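Local atomic coordinates of outer membrane protein SusF (PDB entry 4FE9), a protein that binds starch at the bacterial cell surface, through carbohydrate-binding modules, before the polysaccharide is imported into the periplasm for degradation. Residues S63-N68 with F80-D85; S116-A121 with G128-G133; K242-A247 with R251-D256; V286-N289 with G293-W296; T429-F434 with I438-N443. All blocks are in the same frame, centred on the assembly; numbering follows the deposited sequence.

Interaction 1 (S63-N68 with F80-D85)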
# COMPACT_ATOMS: atom_id res chain seq x y z
N SER A 63 -18.57 -14.77 47.08
CA SER A 63 -17.58 -14.95 46.00
C SER A 63 -16.69 -13.71 45.79
O SER A 63 -17.18 -12.60 45.67
CB SER A 63 -18.29 -15.28 44.69
OG SER A 63 -19.15 -16.38 44.85
N LYS A 64 -15.42 -13.95 45.54
CA LYS A 64 -14.54 -12.92 45.02
C LYS A 64 -14.63 -12.90 43.50
O LYS A 64 -15.00 -13.89 42.88
CB LYS A 64 -13.10 -13.23 45.42
CG LYS A 64 -12.70 -12.65 46.75
CD LYS A 64 -11.21 -12.78 46.90
CE LYS A 64 -10.79 -12.60 48.31
NZ LYS A 64 -9.35 -12.93 48.43
N ILE A 65 -14.23 -11.78 42.90
CA ILE A 65 -14.20 -11.64 41.44
C ILE A 65 -12.75 -11.57 40.99
O ILE A 65 -11.98 -10.78 41.51
CB ILE A 65 -14.92 -10.35 40.99
CG1 ILE A 65 -16.42 -10.37 41.41
CG2 ILE A 65 -14.75 -10.11 39.49
CD1 ILE A 65 -17.22 -11.53 40.81
N ALA A 66 -12.37 -12.43 40.04
CA ALA A 66 -11.06 -12.34 39.40
C ALA A 66 -11.24 -11.97 37.96
O ALA A 66 -12.11 -12.53 37.28
CB ALA A 66 -10.30 -13.68 39.50
N VAL A 67 -10.33 -11.16 37.43
CA VAL A 67 -10.44 -10.74 36.04
C VAL A 67 -9.45 -11.47 35.19
O VAL A 67 -8.26 -11.33 35.39
CB VAL A 67 -10.31 -9.17 35.87
CG1 VAL A 67 -10.52 -8.76 34.43
CG2 VAL A 67 -11.31 -8.48 36.73
N ASN A 68 -9.95 -12.37 34.33
CA ASN A 68 -9.10 -13.21 33.46
C ASN A 68 -8.59 -12.42 32.26
O ASN A 68 -7.53 -12.69 31.74
CB ASN A 68 -9.90 -14.43 32.90
CG ASN A 68 -10.55 -15.22 33.98
OD1 ASN A 68 -9.94 -15.47 35.03
ND2 ASN A 68 -11.85 -15.48 33.83
N PHE A 80 -4.90 -2.38 34.45
CA PHE A 80 -6.18 -1.97 35.04
C PHE A 80 -6.19 -2.33 36.49
O PHE A 80 -5.37 -3.15 36.93
CB PHE A 80 -7.39 -2.61 34.29
CG PHE A 80 -7.52 -4.10 34.50
CD1 PHE A 80 -6.75 -4.99 33.75
CD2 PHE A 80 -8.34 -4.60 35.53
CE1 PHE A 80 -6.85 -6.38 33.96
CE2 PHE A 80 -8.34 -5.97 35.85
CZ PHE A 80 -7.63 -6.87 35.05
N SER A 81 -7.05 -1.67 37.26
CA SER A 81 -7.30 -2.09 38.62
C SER A 81 -8.81 -2.15 38.84
O SER A 81 -9.57 -1.66 38.02
CB SER A 81 -6.64 -1.12 39.60
OG SER A 81 -7.32 0.13 39.59
N MET A 82 -9.23 -2.82 39.90
CA MET A 82 -10.66 -3.00 40.15
C MET A 82 -10.95 -2.69 41.62
O MET A 82 -10.19 -3.09 42.47
CB MET A 82 -11.07 -4.45 39.80
CG MET A 82 -12.49 -4.82 40.20
SD MET A 82 -12.86 -6.62 40.05
CE MET A 82 -12.20 -7.23 41.64
N THR A 83 -11.89 -1.80 41.90
CA THR A 83 -12.06 -1.31 43.28
C THR A 83 -12.86 -2.33 44.09
O THR A 83 -13.41 -3.29 43.52
CB THR A 83 -12.77 -0.00 43.32
OG1 THR A 83 -14.14 -0.19 42.93
CG2 THR A 83 -12.09 1.03 42.40
N GLU A 84 -13.09 -2.03 45.37
CA GLU A 84 -13.83 -2.95 46.25
C GLU A 84 -15.27 -3.08 45.79
O GLU A 84 -15.88 -4.14 45.95
CB GLU A 84 -13.79 -2.47 47.69
CG GLU A 84 -12.56 -2.97 48.46
CD GLU A 84 -12.66 -2.73 49.98
OE1 GLU A 84 -11.59 -2.55 50.62
OE2 GLU A 84 -13.80 -2.75 50.52
N ASP A 85 -15.77 -2.04 45.14
CA ASP A 85 -17.11 -2.01 44.60
C ASP A 85 -17.16 -2.49 43.14
O ASP A 85 -18.17 -2.30 42.45
CB ASP A 85 -17.68 -0.60 44.70
CG ASP A 85 -19.04 -0.58 45.34
OD1 ASP A 85 -20.04 -0.96 44.65
OD2 ASP A 85 -19.10 -0.39 46.58

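Interaction 2 (S116-A121 with G128-G133)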
# COMPACT_ATOMS: atom_id res chain seq x y z
N SER A 116 -14.35 -5.56 26.73
CA SER A 116 -14.75 -6.94 27.00
C SER A 116 -14.04 -7.43 28.25
O SER A 116 -12.81 -7.56 28.23
CB SER A 116 -14.34 -7.82 25.81
OG SER A 116 -15.10 -9.01 25.77
N ILE A 117 -14.79 -7.67 29.33
CA ILE A 117 -14.21 -8.19 30.58
C ILE A 117 -14.59 -9.65 30.80
O ILE A 117 -15.76 -10.01 30.75
CB ILE A 117 -14.65 -7.39 31.81
CG1 ILE A 117 -14.29 -5.90 31.64
CG2 ILE A 117 -13.96 -7.94 33.05
CD1 ILE A 117 -14.84 -5.01 32.72
N ASN A 118 -13.59 -10.50 30.84
CA ASN A 118 -13.80 -11.92 31.10
C ASN A 118 -13.45 -12.17 32.57
O ASN A 118 -12.28 -11.99 32.98
CB ASN A 118 -12.90 -12.77 30.16
CG ASN A 118 -13.10 -14.26 30.32
OD1 ASN A 118 -13.25 -14.79 31.45
ND2 ASN A 118 -13.00 -14.97 29.22
N ALA A 119 -14.48 -12.35 33.40
CA ALA A 119 -14.25 -12.52 34.83
C ALA A 119 -14.64 -13.93 35.31
O ALA A 119 -15.42 -14.63 34.66
CB ALA A 119 -15.01 -11.44 35.62
N SER A 120 -14.15 -14.28 36.50
CA SER A 120 -14.56 -15.50 37.20
C SER A 120 -14.90 -15.21 38.64
O SER A 120 -14.38 -14.26 39.23
CB SER A 120 -13.45 -16.57 37.14
OG SER A 120 -13.31 -17.05 35.82
N ALA A 121 -15.78 -16.01 39.20
CA ALA A 121 -16.08 -15.94 40.63
C ALA A 121 -15.13 -16.89 41.35
O ALA A 121 -14.94 -18.00 40.90
CB ALA A 121 -17.53 -16.36 40.87
N GLY A 128 -12.05 -21.08 40.50
CA GLY A 128 -12.58 -20.03 39.64
C GLY A 128 -13.70 -20.58 38.78
O GLY A 128 -13.55 -21.62 38.15
N ILE A 129 -14.88 -19.95 38.85
CA ILE A 129 -15.97 -20.34 37.99
C ILE A 129 -16.28 -19.22 37.02
O ILE A 129 -16.46 -18.09 37.43
CB ILE A 129 -17.24 -20.69 38.82
CG1 ILE A 129 -16.94 -21.91 39.70
CG2 ILE A 129 -18.40 -21.02 37.93
CD1 ILE A 129 -17.31 -21.69 41.15
N GLN A 130 -16.32 -19.56 35.73
CA GLN A 130 -16.43 -18.59 34.63
C GLN A 130 -17.75 -17.79 34.71
O GLN A 130 -18.82 -18.36 34.95
CB GLN A 130 -16.36 -19.36 33.30
CG GLN A 130 -16.59 -18.55 32.09
CD GLN A 130 -15.39 -17.68 31.76
OE1 GLN A 130 -14.28 -18.18 31.51
NE2 GLN A 130 -15.58 -16.36 31.83
N LEU A 131 -17.66 -16.47 34.60
CA LEU A 131 -18.86 -15.61 34.38
C LEU A 131 -19.04 -15.27 32.92
O LEU A 131 -18.07 -14.90 32.24
CB LEU A 131 -18.79 -14.33 35.25
CG LEU A 131 -18.47 -14.58 36.73
CD1 LEU A 131 -18.11 -13.33 37.47
CD2 LEU A 131 -19.60 -15.34 37.45
N VAL A 132 -20.24 -15.48 32.39
CA VAL A 132 -20.55 -15.02 31.03
C VAL A 132 -21.23 -13.64 31.09
O VAL A 132 -22.30 -13.49 31.71
CB VAL A 132 -21.46 -16.04 30.25
CG1 VAL A 132 -21.76 -15.50 28.85
CG2 VAL A 132 -20.81 -17.42 30.16
N GLY A 133 -20.52 -12.62 30.62
CA GLY A 133 -21.01 -11.25 30.75
C GLY A 133 -21.15 -10.58 29.40
O GLY A 133 -20.79 -11.17 28.38
O HOH W 1 -17.11 -12.14 32.42
O HOH W 2 -17.80 -12.54 29.47

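Interaction 3 (K242-A247 with R251-D256). With EDO (1,2-ethanediol), chain E.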
# COMPACT_ATOMS: atom_id res chain seq x y z
N LYS A 242 11.98 6.59 1.05
CA LYS A 242 10.88 7.53 0.97
C LYS A 242 10.30 7.76 2.37
O LYS A 242 10.00 6.80 3.08
CB LYS A 242 9.79 6.96 0.06
CG LYS A 242 8.52 7.79 0.06
CD LYS A 242 7.41 7.05 -0.66
CE LYS A 242 7.03 7.77 -1.93
NZ LYS A 242 6.02 6.94 -2.71
N ILE A 243 10.25 9.01 2.79
CA ILE A 243 9.77 9.37 4.10
C ILE A 243 8.37 9.94 3.93
O ILE A 243 8.16 10.77 3.05
CB ILE A 243 10.64 10.46 4.70
CG1 ILE A 243 12.04 9.93 5.01
CG2 ILE A 243 10.02 10.99 6.02
CD1 ILE A 243 12.99 11.05 5.41
N SER A 244 7.38 9.32 4.58
CA SER A 244 5.98 9.79 4.47
C SER A 244 5.47 10.30 5.78
O SER A 244 5.71 9.67 6.83
CB SER A 244 5.07 8.67 3.98
OG SER A 244 5.45 8.27 2.69
N PHE A 245 4.70 11.37 5.73
CA PHE A 245 4.19 12.03 6.93
C PHE A 245 2.70 12.34 6.73
O PHE A 245 2.33 13.03 5.78
CB PHE A 245 4.96 13.34 7.17
CG PHE A 245 4.31 14.25 8.18
CD1 PHE A 245 3.76 13.73 9.35
CD2 PHE A 245 4.20 15.62 7.93
CE1 PHE A 245 3.15 14.55 10.27
CE2 PHE A 245 3.61 16.47 8.86
CZ PHE A 245 3.04 15.93 10.02
N ASP A 246 1.85 11.70 7.55
CA ASP A 246 0.40 11.89 7.48
C ASP A 246 0.00 12.90 8.53
O ASP A 246 0.11 12.65 9.75
CB ASP A 246 -0.28 10.53 7.74
CG ASP A 246 -1.80 10.59 7.72
OD1 ASP A 246 -2.40 11.70 7.94
OD2 ASP A 246 -2.41 9.49 7.60
N ALA A 247 -0.30 14.11 8.09
CA ALA A 247 -0.50 15.21 9.01
C ALA A 247 -1.96 15.30 9.50
O ALA A 247 -2.37 16.32 10.09
CB ALA A 247 -0.07 16.52 8.36
N ARG A 251 1.31 10.27 11.70
CA ARG A 251 2.10 9.06 11.65
C ARG A 251 3.14 9.28 10.57
O ARG A 251 2.89 10.06 9.64
CB ARG A 251 1.21 7.88 11.25
CG ARG A 251 0.63 7.10 12.48
CD ARG A 251 0.46 5.58 12.17
NE ARG A 251 0.54 4.81 13.40
CZ ARG A 251 1.45 3.89 13.66
NH1 ARG A 251 2.24 3.45 12.70
NH2 ARG A 251 1.43 3.26 14.82
N PHE A 252 4.24 8.52 10.63
CA PHE A 252 5.27 8.58 9.61
C PHE A 252 5.67 7.17 9.25
O PHE A 252 5.52 6.24 10.06
CB PHE A 252 6.47 9.34 10.14
CG PHE A 252 7.29 8.57 11.15
CD1 PHE A 252 7.09 8.75 12.52
CD2 PHE A 252 8.23 7.62 10.72
CE1 PHE A 252 7.83 8.01 13.45
CE2 PHE A 252 8.96 6.86 11.62
CZ PHE A 252 8.78 7.06 13.00
N THR A 253 6.07 6.96 8.00
CA THR A 253 6.85 5.78 7.64
C THR A 253 8.13 6.20 6.92
O THR A 253 8.19 7.28 6.33
CB THR A 253 6.08 4.87 6.71
OG1 THR A 253 5.68 5.63 5.57
CG2 THR A 253 4.83 4.25 7.43
N VAL A 254 9.14 5.35 7.00
CA VAL A 254 10.30 5.43 6.15
C VAL A 254 10.44 4.09 5.45
O VAL A 254 10.59 3.07 6.12
CB VAL A 254 11.54 5.68 6.97
CG1 VAL A 254 12.76 5.83 6.05
CG2 VAL A 254 11.36 6.97 7.85
N LYS A 255 10.41 4.10 4.12
CA LYS A 255 10.32 2.88 3.34
C LYS A 255 11.43 2.81 2.29
O LYS A 255 11.96 3.83 1.88
CB LYS A 255 8.94 2.77 2.68
CG LYS A 255 7.84 2.43 3.73
CD LYS A 255 6.40 2.75 3.25
CE LYS A 255 6.17 2.30 1.84
NZ LYS A 255 4.77 1.79 1.68
N ASP A 256 11.89 1.59 2.03
CA ASP A 256 12.83 1.30 0.93
C ASP A 256 12.21 1.78 -0.40
O ASP A 256 11.03 1.53 -0.67
CB ASP A 256 13.10 -0.22 0.94
CG ASP A 256 14.01 -0.68 -0.19
OD1 ASP A 256 14.49 0.15 -1.00
OD2 ASP A 256 14.19 -1.91 -0.31
C1 EDO E . 2.21 7.52 7.57
O1 EDO E . 1.18 6.55 7.70
C2 EDO E . 2.38 7.88 6.11
O2 EDO E . 2.57 6.69 5.35
O HOH W 3 7.22 6.11 3.27

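Interaction 4 (V286-N289 with G293-W296)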
# COMPACT_ATOMS: atom_id res chain seq x y z
N VAL A 286 8.09 -5.46 -20.02
CA VAL A 286 8.45 -4.18 -20.61
C VAL A 286 8.32 -3.08 -19.55
O VAL A 286 7.26 -2.96 -18.90
CB VAL A 286 7.51 -3.87 -21.78
CG1 VAL A 286 7.93 -2.53 -22.49
CG2 VAL A 286 7.47 -5.06 -22.78
N PRO A 287 9.41 -2.31 -19.31
CA PRO A 287 9.23 -1.23 -18.31
C PRO A 287 8.19 -0.18 -18.76
O PRO A 287 8.16 0.19 -19.92
CB PRO A 287 10.66 -0.59 -18.19
CG PRO A 287 11.37 -0.96 -19.47
CD PRO A 287 10.64 -2.18 -20.11
N VAL A 288 7.33 0.25 -17.85
CA VAL A 288 6.48 1.40 -18.09
C VAL A 288 7.32 2.70 -18.06
O VAL A 288 8.12 2.90 -17.15
CB VAL A 288 5.34 1.50 -17.02
CG1 VAL A 288 4.50 2.74 -17.25
CG2 VAL A 288 4.47 0.24 -17.06
N ASN A 289 7.13 3.56 -19.06
CA ASN A 289 8.01 4.72 -19.28
C ASN A 289 8.02 5.66 -18.08
O ASN A 289 6.97 6.03 -17.57
CB ASN A 289 7.57 5.49 -20.53
CG ASN A 289 8.55 6.62 -20.91
OD1 ASN A 289 8.63 7.62 -20.23
ND2 ASN A 289 9.21 6.47 -22.04
N GLY A 293 9.93 0.89 -11.27
CA GLY A 293 9.68 -0.47 -10.79
C GLY A 293 8.39 -1.08 -11.36
O GLY A 293 7.86 -2.04 -10.81
N THR A 294 7.89 -0.53 -12.46
CA THR A 294 6.66 -1.01 -13.04
C THR A 294 6.82 -1.51 -14.47
O THR A 294 7.57 -0.91 -15.28
CB THR A 294 5.56 0.04 -12.98
OG1 THR A 294 5.86 1.11 -13.88
CG2 THR A 294 5.45 0.58 -11.58
N PHE A 295 6.12 -2.61 -14.78
CA PHE A 295 6.40 -3.42 -15.98
C PHE A 295 5.11 -4.01 -16.48
O PHE A 295 4.13 -4.08 -15.74
CB PHE A 295 7.38 -4.57 -15.66
CG PHE A 295 8.67 -4.12 -15.11
CD1 PHE A 295 9.74 -3.86 -15.94
CD2 PHE A 295 8.85 -4.02 -13.75
CE1 PHE A 295 10.94 -3.41 -15.42
CE2 PHE A 295 10.06 -3.60 -13.21
CZ PHE A 295 11.10 -3.27 -14.05
N TRP A 296 5.10 -4.42 -17.74
CA TRP A 296 3.94 -5.06 -18.33
C TRP A 296 4.33 -6.03 -19.45
O TRP A 296 5.49 -6.05 -19.92
CB TRP A 296 2.92 -4.03 -18.83
CG TRP A 296 3.40 -3.21 -20.05
CD1 TRP A 296 4.26 -2.14 -20.05
CD2 TRP A 296 3.18 -3.54 -21.43
NE1 TRP A 296 4.59 -1.78 -21.34
CE2 TRP A 296 3.89 -2.59 -22.21
CE3 TRP A 296 2.52 -4.59 -22.09
CZ2 TRP A 296 3.86 -2.59 -23.58
CZ3 TRP A 296 2.43 -4.55 -23.46
CH2 TRP A 296 3.09 -3.56 -24.20
O HOH W 4 6.25 0.61 -21.78

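Interaction 5 (T429-F434 with I438-N443). With EDO (1,2-ethanediol), chain F.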
# COMPACT_ATOMS: atom_id res chain seq x y z
N THR A 429 3.23 3.12 -22.55
CA THR A 429 3.23 1.71 -22.86
C THR A 429 2.89 1.52 -24.33
O THR A 429 1.84 0.96 -24.69
CB THR A 429 2.22 0.89 -21.94
OG1 THR A 429 0.90 1.42 -22.07
CG2 THR A 429 2.64 0.97 -20.45
N GLU A 430 3.74 2.05 -25.19
CA GLU A 430 3.48 1.96 -26.60
C GLU A 430 4.60 1.23 -27.30
O GLU A 430 5.65 0.91 -26.69
CB GLU A 430 3.23 3.35 -27.23
CG GLU A 430 4.52 4.24 -27.39
CD GLU A 430 4.37 5.35 -28.41
OE1 GLU A 430 3.69 5.13 -29.47
OE2 GLU A 430 5.03 6.41 -28.22
N PHE A 431 4.31 0.81 -28.52
CA PHE A 431 5.28 0.07 -29.29
C PHE A 431 4.92 0.13 -30.78
O PHE A 431 3.95 0.78 -31.19
CB PHE A 431 5.31 -1.39 -28.81
CG PHE A 431 3.98 -2.05 -28.85
CD1 PHE A 431 3.56 -2.71 -30.00
CD2 PHE A 431 3.10 -1.92 -27.79
CE1 PHE A 431 2.31 -3.30 -30.05
CE2 PHE A 431 1.85 -2.53 -27.83
CZ PHE A 431 1.44 -3.19 -28.98
N ILE A 432 5.77 -0.46 -31.57
CA ILE A 432 5.63 -0.43 -33.03
C ILE A 432 6.38 -1.67 -33.61
O ILE A 432 6.91 -2.49 -32.84
CB ILE A 432 6.18 0.92 -33.60
CG1 ILE A 432 5.62 1.21 -35.01
CG2 ILE A 432 7.72 0.94 -33.59
CD1 ILE A 432 4.12 1.33 -35.05
N ILE A 433 6.34 -1.85 -34.93
CA ILE A 433 7.12 -2.91 -35.60
C ILE A 433 8.25 -2.31 -36.44
O ILE A 433 8.01 -1.43 -37.27
CB ILE A 433 6.21 -3.75 -36.55
CG1 ILE A 433 5.19 -4.51 -35.75
CG2 ILE A 433 7.02 -4.69 -37.38
CD1 ILE A 433 3.85 -3.90 -35.86
N PHE A 434 9.48 -2.81 -36.26
CA PHE A 434 10.60 -2.51 -37.17
C PHE A 434 11.17 -3.84 -37.63
O PHE A 434 11.56 -4.67 -36.79
CB PHE A 434 11.74 -1.74 -36.45
CG PHE A 434 11.33 -0.35 -35.94
CD1 PHE A 434 10.85 0.63 -36.83
CD2 PHE A 434 11.70 0.06 -34.63
CE1 PHE A 434 10.58 1.96 -36.38
CE2 PHE A 434 11.44 1.35 -34.18
CZ PHE A 434 10.85 2.31 -35.06
N ILE A 438 8.41 -6.88 -32.96
CA ILE A 438 7.79 -5.89 -32.07
C ILE A 438 8.86 -5.14 -31.32
O ILE A 438 9.75 -5.76 -30.76
CB ILE A 438 6.81 -6.54 -31.08
CG1 ILE A 438 5.82 -7.43 -31.84
CG2 ILE A 438 6.05 -5.45 -30.33
CD1 ILE A 438 4.65 -7.93 -31.00
N ALA A 439 8.93 -3.83 -31.55
CA ALA A 439 9.86 -2.94 -30.82
C ALA A 439 9.10 -2.12 -29.79
O ALA A 439 8.36 -1.19 -30.15
CB ALA A 439 10.59 -2.00 -31.79
N TYR A 440 9.36 -2.40 -28.52
CA TYR A 440 8.74 -1.67 -27.45
C TYR A 440 9.46 -0.35 -27.21
O TYR A 440 10.69 -0.33 -26.97
CB TYR A 440 8.77 -2.50 -26.17
CG TYR A 440 7.95 -3.76 -26.27
CD1 TYR A 440 6.58 -3.71 -26.19
CD2 TYR A 440 8.56 -4.98 -26.60
CE1 TYR A 440 5.82 -4.85 -26.37
CE2 TYR A 440 7.80 -6.13 -26.78
CZ TYR A 440 6.44 -6.07 -26.62
OH TYR A 440 5.66 -7.22 -26.73
N ARG A 441 8.68 0.70 -26.99
CA ARG A 441 9.27 1.99 -26.64
C ARG A 441 9.97 1.90 -25.29
O ARG A 441 11.09 2.36 -25.13
CB ARG A 441 8.22 3.10 -26.64
CG ARG A 441 8.74 4.41 -25.99
CD ARG A 441 7.89 5.61 -26.41
NE ARG A 441 8.32 6.81 -25.68
CZ ARG A 441 7.70 7.98 -25.74
NH1 ARG A 441 8.27 9.06 -25.18
NH2 ARG A 441 6.59 8.10 -26.48
N GLY A 442 9.28 1.33 -24.30
CA GLY A 442 9.85 1.20 -22.99
C GLY A 442 10.13 2.57 -22.36
O GLY A 442 9.32 3.49 -22.51
N ASN A 443 11.35 2.73 -21.83
CA ASN A 443 11.80 4.04 -21.29
C ASN A 443 12.33 5.05 -22.29
O ASN A 443 12.84 6.10 -21.89
CB ASN A 443 12.85 3.84 -20.20
CG ASN A 443 12.27 3.27 -18.95
OD1 ASN A 443 11.25 3.76 -18.44
ND2 ASN A 443 12.86 2.19 -18.47
C1 EDO F . 5.44 -9.38 -24.20
O1 EDO F . 4.35 -8.45 -24.23
C2 EDO F . 6.46 -8.85 -23.22
O2 EDO F . 7.60 -9.71 -23.23
O HOH W 5 6.80 0.14 -24.49

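Interaction 1 (S63-N68 with F80-D85)
Val67 and Met82 mark the nearest backbone approach of 63-68 to 80-85, with Val67 CA and Met82 CA still 8.8 Å apart, and no hydrogen bond joins the two segments. The gap is spanned by four apolar side chains, Ile65 and Val67 from 63-68 and Phe80 and Met82 from 80-85. Val67 meets the far end of the Phe80 ring. Val67 CG1 lies 3.5 Å from Phe80 CZ, and Val67 CB is almost as near to the same ring carbon. The methyl approaches the ring obliquely. The two side chains come from opposite directions, since both start out toward the facing segment. Val67 has CG1 anti to its backbone N (chi1 -176°), which leaves CG2 for the second partner: Val67 CG2 is 4.1 Å from Met82 SD. Met82 reaches across with an extended start and a bend at its last torsion (chi3 84°). The sulfur comes between the two aliphatic residues, with Ile65 CG2 4.0 Å from Met82 SD. The bend brings the methyl to the backbone, where Met82 CE is 3.6 Å from Ile65 O. The Ile65 and Met82 side chains cross at about a right angle. The contact lies at the surface and is plain packing away from the sugar sites. It belongs to the N-terminal domain. Strand 64-72 pairs by backbone bonds with strand 111-122, and Ser81 pairs with Lys89 of strand 87-91. Phe88 of that strand touches both Val67 and Met82, and Ile117 of strand 111-122 also packs on Val67.

Interaction 2 (S116-A121 with G128-G133)
The Asn118 and Gln130 side chains cross at about a right angle, and their amide planes are turned 69° apart. Gln130 NE2 donates to Asn118 OD1 at 2.8 Å, and the bond is nearly straight (172°). The acceptor lies in the amide plane of Gln130, but the donor stands well above the carbonyl plane of Asn118. The same nitrogen also donates to its own neighbour, with Gln130 NE2 2.9 Å from Leu131 O. Two bonds therefore fix the rotation of this amide. Gln130 curls back through a bend at chi2 (74°) to make them. Asn118 OD1 has a second donor in Asn68 ND2 of the adjoining strand 64-72, which also bonds Ser120 OG. Strands 111-122 and 128-141 form an antiparallel beta hairpin in the sheet of the N-terminal domain. Ala121 and Ile129 are a hydrogen-bonded pair, with Ala121 N 2.8 Å from Ile129 O and a return bond from Ile129 N to Ala121 O. Ser120 faces Gln130 as a non-hydrogen-bonded pair. Further along, Leu131 N donates to Ala119 O at 2.9 Å. Beyond this point the strands diverge, and a water bridges them. It accepts from Ala119 N at 2.8 Å and lies within bonding distance of Ile117 O and Leu131 O. Leu131 lays its two methyls along the alanines. Leu131 CD1 is 4.1 Å from Ala119 CB, and Leu131 CD2 lies equally far from Ala121 CB. Leu27 and Ala29 of strand 27-33 and Ile65 also touch the leucine.

Interaction 3 (K242-A247 with R251-D256)
Strands 241-246 and 251-256 form a regular antiparallel beta hairpin in carbohydrate-binding module 1, and residues 242-246 pair with 255-251, running in opposite directions. The backbone bonds are made by Lys242 with Lys255, Ser244 with Thr253 and Asp246 with Arg251. Ser244 N donates to Thr253 O at 2.8 Å. Asp246 N points at Arg251 O nearly straight (174°), while the return bond from Arg251 N is weak. On one face, Ser244 and Thr253 stand opposite each other, with Ser244 CB 3.5 Å from Thr253 OG1. A water lies 2.9 Å from Ser244 OG and 2.8 Å from Thr253 OG1, and it donates to Lys242 O. Thr253 OG1 sits between its backbone N and carbonyl carbon (chi1 55°), the rotation that turns it toward Ser244. There it also bonds O2 of a 1,2-ethanediol, probably from the crystallisation liquor. A valine in place of Thr253 would probably leave the water with one hydroxyl partner fewer and remove the bond from Thr253 OG1 to the diol. The other face is apolar. Ile243 and Val254 lie side by side, with Ile243 CG1 4.2 Å from Val254 CG2. Both touch Phe192, a glucose-binding residue. Arg251 forms a salt bridge with Asp222, and Lys255 one with Asp360. The hairpin thus separates its chemistry: hydroxyls, charges and water on one face, hydrophobic packing toward Phe192 on the other.

Interaction 4 (V286-N289 with G293-W296)
Val286 packs over one face of the Trp296 indole. Val286 CB is 3.9 Å from the centroid of the Trp296 five-membered ring, a CH-pi contact 23° off the ring normal. The two side chains lie side by side and point the same way, and Val286 CG1 is 3.6 Å from Trp296 NE1. Val288 comes to the edge of the same indole, with Val288 CG2 3.8 Å from Trp296 CD1. A water in the ring plane accepts from Trp296 NE1 at 2.9 Å and donates to Pro287 O at 2.7 Å. It ties the indole to the facing strand. Placing alanine at Trp296 would probably strip Val286 of its aromatic cover and leave this water without its indole donor. Pro287 packs on Phe295, with Pro287 CB 4.0 Å from Phe295 CE1. Behind these groups runs the backbone of a beta hairpin in carbohydrate-binding module 2. Val286 N donates to Trp296 O at 2.7 Å in a nearly straight bond (173°), and Trp296 N returns a bond to Val286 O. Val288 N donates to Thr294 O at 2.8 Å. Further out, Trp296 touches Thr429, and Asn289 bonds Gly442, both in module 3. The indole is thus held by apolar contact on its face and by a water at its nitrogen, so a largely hydrophobic contact still satisfies the buried N-H.

Interaction 5 (T429-F434 with I438-N443)
Glu430 O accepts two bonds, one from a water and one from the facing backbone. The water donates to Glu430 O at 2.6 Å and accepts from Gly442 N, while Arg441 N donates to Glu430 O at 3.1 Å. The side chains of Glu430 and Arg441 form a salt bridge, with Arg441 NH2 2.9 Å from Glu430 OE2. The oxygen lies at the edge of the guanidinium, in its plane, and uses its anti lone pair. The carboxylate and guanidinium planes are turned 42° apart. Arg441 runs extended from CG to NE and crosses the glutamate obliquely, which brings NH2 to the carboxylate. Each charge has another partner: Glu430 OE1 pairs with Arg413, and Arg441 with Asp446. Such pairing probably favours the ionised carboxylate. Strands 430-434 and 437-440 form an antiparallel beta hairpin in carbohydrate-binding module 3. Ile432 and Ala439 are its hydrogen-bonded pair, with Ala439 N 2.7 Å from Ile432 O and a return bond from Ile432 N. Phe431 faces Tyr440, and their rings lie obliquely, with planes at 56°. Phe431 CB is 3.7 Å from Tyr440 CD1. The Phe431 ring also meets Ile438, whose CG2 is 3.7 Å from Phe431 CD1. That methyl lies over one face of the Tyr440 ring as well. On the other side of the sheet, Phe434 CD2 packs 3.7 Å from Ala439 CB. Leu460 of strand 458-461 touches Phe431 and Ile438, and Trp296 of module 2 reaches Phe431. Tyr440 OH accepts a bond from a 1,2-ethanediol, probably from the crystallisation liquor.

The five interactions follow one another along the chain, each closing before the next opens. Interactions 1 and 2 share the sheet of the N-terminal domain, where strands 64-72 and 111-122 are neighbours. Their centres are about 10 Å apart, and the backbones of Ala66 and Ser120 pair between them. Interaction 3 lies in module 1, about 42 Å between centres from interaction 1. Interaction 4 belongs to module 2 and interaction 5 to module 3. These two touch, with centres about 12 Å apart, so the last two modules meet directly. Interactions 1 and 5 are about 73 Å apart between centres. The contacts thus sample an elongated chain of beta domains, consistent with starch-binding modules spread along a surface protein.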